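PDB 1C3P: protein (hdlp (histone deacetylase-like protein)) from Aquifex aeolicus, which probably acts as a zinc-dependent deacetylase of the histone deacetylase family, and may take part in acetoin breakdown. Local coordinates for residues Glu195-Glu207 / Gly215-Asn227. Residues are numbered along the deposited sequence; the frame is centred on the assembly and turned at random.
Sequences EYAFPFEKGFLEE and GYNLNIPLPKGLN
A chi1 of 70° sets CG of Y196 between its backbone N and carbonyl carbon, which turns the ring toward K224, whose chain, fully extended beyond CG, slides past it. The lysine's CG sits over the ring centre, 3.6 Å from the centroid, a CH-pi contact, while CE reaches back over CG of Y196. At the far end of the ring, Y196 OH donates to L222 O (2.8 Å), tilted 27° from the carbonyl plane. A phenylalanine in place of Y196 would probably leave L222 O without this donor. Strand 217-222 is an outermost strand of the parallel sheet in this arginase-like alpha/beta fold, and the loop after strand 185-192 meets it at Y196 and at G203-E207, arching away between. N219 ND2 donates almost straight to F204 O (3.1 Å), which also accepts from E207 N on the opposite face; Q176 is a further partner of N219 ND2. The carboxylate of E207 turns back onto the start of its own turn, OE1 taking G203 N on its syn side at 2.9 Å and OE2 taking F204 N from above its plane; Q176 also bonds to OE1. P221 CG packs against G203 O, and L205 CB meets P221 CD at 4.0 Å. One water accepts from N219 N and donates to L205 O and E207 O.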
loop_
_atom_site.group_PDB
_atom_site.type_symbol
_atom_site.label_atom_id
_atom_site.label_comp_id
_atom_site.label_asym_id
_atom_site.label_seq_id
_atom_site.Cartn_x
_atom_site.Cartn_y
_atom_site.Cartn_z
ATOM N N GLU A 195 1.828 8.524 -17.601
ATOM C CA GLU A 195 2.328 9.511 -18.562
ATOM C C GLU A 195 3.287 10.440 -17.806
ATOM O O GLU A 195 4.165 11.053 -18.415
ATOM C CB GLU A 195 1.187 10.317 -19.211
ATOM C CG GLU A 195 0.661 11.501 -18.413
ATOM C CD GLU A 195 1.413 12.815 -18.657
ATOM O OE1 GLU A 195 1.138 13.772 -17.908
ATOM O OE2 GLU A 195 2.254 12.920 -19.585
ATOM N N TYR A 196 3.140 10.543 -16.480
ATOM C CA TYR A 196 4.060 11.391 -15.726
ATOM C C TYR A 196 4.669 10.779 -14.472
ATOM O O TYR A 196 5.563 11.379 -13.868
ATOM C CB TYR A 196 3.414 12.736 -15.370
ATOM C CG TYR A 196 2.308 12.671 -14.342
ATOM C CD1 TYR A 196 2.597 12.672 -12.976
ATOM C CD2 TYR A 196 0.973 12.583 -14.738
ATOM C CE1 TYR A 196 1.586 12.584 -12.030
ATOM C CE2 TYR A 196 -0.058 12.494 -13.798
ATOM C CZ TYR A 196 0.253 12.492 -12.451
ATOM O OH TYR A 196 -0.759 12.378 -11.526
ATOM N N ALA A 197 4.220 9.593 -14.080
ATOM C CA ALA A 197 4.774 8.982 -12.865
ATOM C C ALA A 197 5.115 7.499 -12.982
ATOM O O ALA A 197 4.561 6.778 -13.803
ATOM C CB ALA A 197 3.804 9.189 -11.687
ATOM N N PHE A 198 6.047 7.055 -12.134
ATOM C CA PHE A 198 6.455 5.659 -12.089
ATOM C C PHE A 198 5.160 4.871 -11.979
ATOM O O PHE A 198 4.249 5.283 -11.275
ATOM C CB PHE A 198 7.303 5.397 -10.834
ATOM C CG PHE A 198 7.820 3.981 -10.728
ATOM C CD1 PHE A 198 9.024 3.620 -11.331
ATOM C CD2 PHE A 198 7.079 2.998 -10.062
ATOM C CE1 PHE A 198 9.490 2.305 -11.278
ATOM C CE2 PHE A 198 7.533 1.676 -10.002
ATOM C CZ PHE A 198 8.751 1.329 -10.617
ATOM N N PRO A 199 5.095 3.683 -12.594
ATOM C CA PRO A 199 6.146 3.017 -13.376
ATOM C C PRO A 199 6.391 3.483 -14.815
ATOM O O PRO A 199 7.258 2.924 -15.497
ATOM C CB PRO A 199 5.716 1.556 -13.312
ATOM C CG PRO A 199 4.241 1.691 -13.478
ATOM C CD PRO A 199 3.909 2.814 -12.485
ATOM N N PHE A 200 5.627 4.476 -15.269
ATOM C CA PHE A 200 5.756 5.027 -16.633
ATOM C C PHE A 200 5.433 4.049 -17.767
ATOM O O PHE A 200 4.867 4.435 -18.789
ATOM C CB PHE A 200 7.172 5.549 -16.887
ATOM C CG PHE A 200 7.648 6.561 -15.900
ATOM C CD1 PHE A 200 8.528 6.197 -14.884
ATOM C CD2 PHE A 200 7.265 7.896 -16.008
ATOM C CE1 PHE A 200 9.026 7.151 -13.994
ATOM C CE2 PHE A 200 7.758 8.860 -15.118
ATOM C CZ PHE A 200 8.639 8.490 -14.112
ATOM N N GLU A 201 5.821 2.789 -17.586
ATOM C CA GLU A 201 5.628 1.726 -18.581
ATOM C C GLU A 201 4.278 1.007 -18.549
ATOM O O GLU A 201 3.900 0.352 -19.517
ATOM C CB GLU A 201 6.724 0.668 -18.402
ATOM C CG GLU A 201 8.129 1.151 -18.693
ATOM C CD GLU A 201 9.182 0.138 -18.271
ATOM O OE1 GLU A 201 9.126 -1.029 -18.726
ATOM O OE2 GLU A 201 10.070 0.516 -17.483
ATOM N N LYS A 202 3.567 1.114 -17.432
ATOM C CA LYS A 202 2.281 0.433 -17.249
ATOM C C LYS A 202 1.376 1.313 -16.407
ATOM O O LYS A 202 1.840 2.277 -15.814
ATOM C CB LYS A 202 2.511 -0.905 -16.536
ATOM C CG LYS A 202 3.370 -1.857 -17.344
ATOM C CD LYS A 202 4.442 -2.478 -16.481
ATOM C CE LYS A 202 5.471 -3.217 -17.324
ATOM N NZ LYS A 202 6.622 -3.705 -16.513
ATOM N N GLY A 203 0.089 0.982 -16.346
ATOM C CA GLY A 203 -0.823 1.808 -15.575
ATOM C C GLY A 203 -1.827 2.568 -16.430
ATOM O O GLY A 203 -2.659 3.312 -15.909
ATOM N N PHE A 204 -1.758 2.390 -17.745
ATOM C CA PHE A 204 -2.683 3.091 -18.639
ATOM C C PHE A 204 -4.074 2.458 -18.647
ATOM O O PHE A 204 -4.238 1.249 -18.437
ATOM C CB PHE A 204 -2.121 3.165 -20.076
ATOM C CG PHE A 204 -0.840 3.940 -20.177
ATOM C CD1 PHE A 204 0.387 3.323 -19.930
ATOM C CD2 PHE A 204 -0.863 5.304 -20.455
ATOM C CE1 PHE A 204 1.571 4.054 -19.958
ATOM C CE2 PHE A 204 0.319 6.048 -20.481
ATOM C CZ PHE A 204 1.534 5.424 -20.232
ATOM N N LEU A 205 -5.066 3.300 -18.903
ATOM C CA LEU A 205 -6.471 2.903 -18.918
ATOM C C LEU A 205 -6.815 1.768 -19.863
ATOM O O LEU A 205 -7.720 0.995 -19.580
ATOM C CB LEU A 205 -7.339 4.123 -19.241
ATOM C CG LEU A 205 -8.850 3.941 -19.382
ATOM C CD1 LEU A 205 -9.446 3.408 -18.095
ATOM C CD2 LEU A 205 -9.456 5.283 -19.744
ATOM N N GLU A 206 -6.081 1.642 -20.967
ATOM C CA GLU A 206 -6.386 0.594 -21.945
ATOM C C GLU A 206 -5.901 -0.796 -21.552
ATOM O O GLU A 206 -6.165 -1.768 -22.262
ATOM C CB GLU A 206 -5.806 0.962 -23.316
ATOM C CG GLU A 206 -5.773 2.454 -23.564
ATOM C CD GLU A 206 -4.695 3.118 -22.728
ATOM O OE1 GLU A 206 -4.735 4.349 -22.544
ATOM O OE2 GLU A 206 -3.794 2.387 -22.262
ATOM N N GLU A 207 -5.174 -0.901 -20.444
ATOM C CA GLU A 207 -4.693 -2.205 -19.985
ATOM C C GLU A 207 -5.821 -2.845 -19.181
ATOM O O GLU A 207 -5.965 -2.587 -17.980
ATOM C CB GLU A 207 -3.439 -2.027 -19.116
ATOM C CG GLU A 207 -2.215 -1.563 -19.911
ATOM C CD GLU A 207 -1.260 -0.764 -19.067
ATOM O OE1 GLU A 207 -1.065 -1.119 -17.889
ATOM O OE2 GLU A 207 -0.689 0.210 -19.586
ATOM N N GLY A 215 -10.817 -7.759 -19.224
ATOM C CA GLY A 215 -11.999 -7.194 -18.594
ATOM C C GLY A 215 -11.931 -7.281 -17.071
ATOM O O GLY A 215 -12.819 -6.803 -16.361
ATOM N N TYR A 216 -10.866 -7.886 -16.555
ATOM C CA TYR A 216 -10.727 -8.031 -15.109
ATOM C C TYR A 216 -9.557 -7.260 -14.497
ATOM O O TYR A 216 -9.045 -7.621 -13.440
ATOM C CB TYR A 216 -10.647 -9.519 -14.727
ATOM C CG TYR A 216 -11.925 -10.278 -15.019
ATOM C CD1 TYR A 216 -12.319 -10.547 -16.330
ATOM C CD2 TYR A 216 -12.773 -10.675 -13.980
ATOM C CE1 TYR A 216 -13.527 -11.187 -16.604
ATOM C CE2 TYR A 216 -13.988 -11.317 -14.243
ATOM C CZ TYR A 216 -14.357 -11.565 -15.557
ATOM O OH TYR A 216 -15.567 -12.159 -15.828
ATOM N N ASN A 217 -9.130 -6.212 -15.182
ATOM C CA ASN A 217 -8.074 -5.345 -14.687
ATOM C C ASN A 217 -8.578 -3.957 -15.047
ATOM O O ASN A 217 -9.003 -3.731 -16.169
ATOM C CB ASN A 217 -6.738 -5.620 -15.375
ATOM C CG ASN A 217 -5.615 -4.758 -14.817
ATOM O OD1 ASN A 217 -5.248 -3.717 -15.385
ATOM N ND2 ASN A 217 -5.075 -5.176 -13.686
ATOM N N LEU A 218 -8.545 -3.030 -14.099
ATOM C CA LEU A 218 -9.046 -1.695 -14.386
ATOM C C LEU A 218 -8.118 -0.675 -13.773
ATOM O O LEU A 218 -7.990 -0.616 -12.546
ATOM C CB LEU A 218 -10.452 -1.511 -13.790
ATOM C CG LEU A 218 -11.330 -0.398 -14.388
ATOM C CD1 LEU A 218 -12.483 -0.092 -13.445
ATOM C CD2 LEU A 218 -10.540 0.845 -14.620
ATOM N N ASN A 219 -7.464 0.108 -14.624
ATOM C CA ASN A 219 -6.571 1.168 -14.165
ATOM C C ASN A 219 -7.278 2.502 -14.329
ATOM O O ASN A 219 -7.869 2.766 -15.371
ATOM C CB ASN A 219 -5.268 1.224 -14.990
ATOM C CG ASN A 219 -4.377 0.022 -14.774
ATOM O OD1 ASN A 219 -4.290 -0.502 -13.660
ATOM N ND2 ASN A 219 -3.668 -0.398 -15.828
ATOM N N ILE A 220 -7.207 3.351 -13.307
ATOM C CA ILE A 220 -7.839 4.670 -13.375
ATOM C C ILE A 220 -6.676 5.673 -13.220
ATOM O O ILE A 220 -6.327 6.075 -12.106
ATOM C CB ILE A 220 -8.851 4.842 -12.218
ATOM C CG1 ILE A 220 -9.935 3.749 -12.276
ATOM C CG2 ILE A 220 -9.442 6.238 -12.258
ATOM C CD1 ILE A 220 -10.925 3.857 -13.433
ATOM N N PRO A 221 -6.066 6.102 -14.339
ATOM C CA PRO A 221 -4.946 7.046 -14.270
ATOM C C PRO A 221 -5.492 8.432 -13.988
ATOM O O PRO A 221 -6.447 8.848 -14.629
ATOM C CB PRO A 221 -4.319 6.944 -15.676
ATOM C CG PRO A 221 -5.005 5.712 -16.302
ATOM C CD PRO A 221 -6.377 5.822 -15.747
ATOM N N LEU A 222 -4.884 9.140 -13.032
ATOM C CA LEU A 222 -5.340 10.467 -12.639
ATOM C C LEU A 222 -4.268 11.544 -12.805
ATOM O O LEU A 222 -3.076 11.268 -12.712
ATOM C CB LEU A 222 -5.840 10.413 -11.202
ATOM C CG LEU A 222 -7.043 9.462 -11.115
ATOM C CD1 LEU A 222 -7.392 9.172 -9.652
ATOM C CD2 LEU A 222 -8.221 10.084 -11.841
ATOM N N PRO A 223 -4.693 12.792 -13.058
ATOM C CA PRO A 223 -3.808 13.947 -13.266
ATOM C C PRO A 223 -3.106 14.575 -12.083
ATOM O O PRO A 223 -3.441 14.332 -10.931
ATOM C CB PRO A 223 -4.737 14.955 -13.946
ATOM C CG PRO A 223 -6.019 14.724 -13.182
ATOM C CD PRO A 223 -6.104 13.192 -13.234
ATOM N N LYS A 224 -2.116 15.402 -12.403
ATOM C CA LYS A 224 -1.368 16.141 -11.397
ATOM C C LYS A 224 -2.301 17.135 -10.688
ATOM O O LYS A 224 -3.277 17.634 -11.280
ATOM C CB LYS A 224 -0.249 16.934 -12.067
ATOM C CG LYS A 224 0.734 16.090 -12.877
ATOM C CD LYS A 224 1.789 16.983 -13.550
ATOM C CE LYS A 224 2.724 16.149 -14.438
ATOM N NZ LYS A 224 3.772 16.986 -15.096
ATOM N N GLY A 225 -1.978 17.449 -9.438
ATOM C CA GLY A 225 -2.780 18.396 -8.685
ATOM C C GLY A 225 -4.143 17.878 -8.274
ATOM O O GLY A 225 -5.022 18.665 -7.947
ATOM N N LEU A 226 -4.319 16.558 -8.274
ATOM C CA LEU A 226 -5.604 15.951 -7.923
ATOM C C LEU A 226 -6.128 16.437 -6.564
ATOM O O LEU A 226 -5.381 16.450 -5.590
ATOM C CB LEU A 226 -5.454 14.433 -7.850
ATOM C CG LEU A 226 -6.785 13.681 -7.863
ATOM C CD1 LEU A 226 -7.309 13.723 -9.298
ATOM C CD2 LEU A 226 -6.600 12.226 -7.421
ATOM N N ASN A 227 -7.402 16.819 -6.492
ATOM C CA ASN A 227 -7.952 17.255 -5.213
ATOM C C ASN A 227 -8.858 16.177 -4.640
ATOM O O ASN A 227 -9.107 15.155 -5.288
ATOM C CB ASN A 227 -8.695 18.605 -5.325
ATOM C CG ASN A 227 -9.912 18.548 -6.233
ATOM O OD1 ASN A 227 -10.752 17.651 -6.122
ATOM N ND2 ASN A 227 -10.026 19.535 -7.122
HETATM O O HOH W 1 -7.777 -0.591 -17.214
#